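Local coordinates for SCO1/SenC family lipoprotein (Bacillus anthracis, PDB 4HDE) that probably takes part in copper delivery or thiol redox chemistry during cytochrome c oxidase assembly, as described for SCO1/SenC proteins of the thioredoxin superfamily, at residues A[41-46]-A[75-80]. Sequence-based numbering, arbitrary orientation.
Sequences FTNCQT and SVDPDL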
# COMPACT_ATOMS: atom_id res chain seq x y z
N PHE A 41 -3.54 3.41 8.95
CA PHE A 41 -3.96 4.73 9.42
C PHE A 41 -3.01 5.21 10.50
O PHE A 41 -2.43 4.41 11.21
CB PHE A 41 -5.44 4.77 9.86
CG PHE A 41 -5.77 3.95 11.08
CD1 PHE A 41 -6.14 4.56 12.28
CD2 PHE A 41 -5.78 2.56 11.01
CE1 PHE A 41 -6.46 3.79 13.39
CE2 PHE A 41 -6.10 1.80 12.12
CZ PHE A 41 -6.43 2.41 13.30
N THR A 42 -2.83 6.53 10.59
CA THR A 42 -1.76 7.06 11.44
C THR A 42 -2.05 6.98 12.93
O THR A 42 -1.12 7.01 13.73
CB THR A 42 -1.35 8.51 11.06
OG1 THR A 42 -2.35 9.43 11.48
CG2 THR A 42 -1.12 8.63 9.56
N ASN A 43 -3.32 6.88 13.32
CA ASN A 43 -3.65 6.78 14.74
C ASN A 43 -3.77 5.35 15.24
O ASN A 43 -4.31 5.10 16.31
CB ASN A 43 -4.91 7.58 15.06
CG ASN A 43 -4.64 9.07 15.12
OD1 ASN A 43 -4.07 9.58 16.08
ND2 ASN A 43 -5.05 9.79 14.07
N CYS A 44 -3.26 4.40 14.46
CA CYS A 44 -3.33 2.99 14.82
C CYS A 44 -2.47 2.68 16.05
O CYS A 44 -1.30 3.03 16.10
CB CYS A 44 -2.92 2.10 13.65
SG CYS A 44 -2.89 0.34 14.10
N GLN A 45 -3.07 2.02 17.04
CA GLN A 45 -2.38 1.69 18.29
C GLN A 45 -1.82 0.27 18.27
O GLN A 45 -1.22 -0.19 19.25
CB GLN A 45 -3.32 1.88 19.47
CG GLN A 45 -3.77 3.31 19.67
CD GLN A 45 -4.77 3.46 20.79
OE1 GLN A 45 -5.46 2.51 21.15
NE2 GLN A 45 -4.85 4.66 21.35
N THR A 46 -2.00 -0.42 17.15
CA THR A 46 -1.52 -1.80 17.05
C THR A 46 -0.60 -2.06 15.85
O THR A 46 0.61 -1.86 15.93
CB THR A 46 -2.69 -2.83 17.11
OG1 THR A 46 -3.57 -2.67 15.99
CG2 THR A 46 -3.50 -2.67 18.41
N SER A 75 -4.65 5.43 3.32
CA SER A 75 -5.22 5.66 4.64
C SER A 75 -6.66 5.18 4.71
O SER A 75 -7.49 5.50 3.84
CB SER A 75 -5.17 7.14 5.04
OG SER A 75 -5.87 7.33 6.27
N VAL A 76 -6.97 4.42 5.76
CA VAL A 76 -8.35 4.02 6.03
C VAL A 76 -8.99 4.90 7.09
O VAL A 76 -10.07 4.58 7.58
CB VAL A 76 -8.45 2.54 6.42
CG1 VAL A 76 -7.96 1.66 5.27
CG2 VAL A 76 -7.66 2.25 7.69
N ASP A 77 -8.34 6.00 7.44
CA ASP A 77 -8.94 6.97 8.35
C ASP A 77 -8.77 8.39 7.79
O ASP A 77 -8.18 9.24 8.43
CB ASP A 77 -8.29 6.85 9.73
CG ASP A 77 -9.07 7.57 10.82
OD1 ASP A 77 -10.27 7.86 10.64
OD2 ASP A 77 -8.46 7.84 11.88
N PRO A 78 -9.33 8.64 6.60
CA PRO A 78 -9.09 9.93 5.95
C PRO A 78 -9.70 11.12 6.69
O PRO A 78 -9.31 12.25 6.42
CB PRO A 78 -9.73 9.76 4.57
CG PRO A 78 -10.78 8.68 4.78
CD PRO A 78 -10.13 7.74 5.75
N ASP A 79 -10.66 10.88 7.59
CA ASP A 79 -11.22 11.96 8.40
C ASP A 79 -10.16 12.57 9.32
O ASP A 79 -10.24 13.75 9.67
CB ASP A 79 -12.43 11.48 9.22
CG ASP A 79 -13.60 11.07 8.35
OD1 ASP A 79 -13.90 11.79 7.37
OD2 ASP A 79 -14.23 10.03 8.65
N LEU A 80 -9.18 11.76 9.71
CA LEU A 80 -8.09 12.24 10.56
C LEU A 80 -6.77 12.38 9.82
O LEU A 80 -5.99 13.29 10.10
CB LEU A 80 -7.90 11.33 11.79
CG LEU A 80 -8.94 11.48 12.90
CD1 LEU A 80 -8.52 10.65 14.10
CD2 LEU A 80 -9.11 12.94 13.30
O HOH W 1 -5.70 8.04 11.89
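Phe41 lies against Val76 and Asp77, and its CB sits 3.5 Å from CB of Asp77. With chi1 at 67°, CG is held between the backbone N and the carbonyl carbon, and the near end of the ring, CG with CD1 and CD2, faces the two partners. Its CD2 meets the CG2 methyl of Val76 at 3.8 Å, an oblique apolar contact. At the other ortho carbon, CD1 lies 4.0 Å from Asp77 OD2, the carboxylate standing nearly upright to the ring (planes 81° apart). One ring face is covered from within its own loop by Cys44, whose CB rides 3.5 Å above the plane toward the rim.

No direct hydrogen bond joins residues 41-46 to 75-80; a water bridges them. It accepts from both Asn43 N and Asn43 ND2, the latter at 2.9 Å, and donates to Asp77 OD2 at 2.8 Å, sitting in plane at the edge of the Phe41 ring. Asp77 is thereby gripped at both oxygens, since OD1 forms a salt bridge with Lys125. Asp81 adds a second link by bonding both Thr42 OG1 and Ser75 OG. Farther out, Leu80 crosses Asn43 at about a right angle, its CD1 3.6 Å from ND2. Phe41 to Cys44 form a type I turn, its closing backbone bond weak; Ser75 OG accepts from Asp77 N in an ST turn.

The contact joins the loops that follow the neighbouring parallel strands 35-40 and 70-75 of the thioredoxin-like sheet. It lies beside the CxxxC motif that begins at Cys44, the copper or redox site in SCO relatives and probably here; the match of Asp77 and Asp81 to the family's DxxxD pattern is consistent with a SCO1/SenC domain.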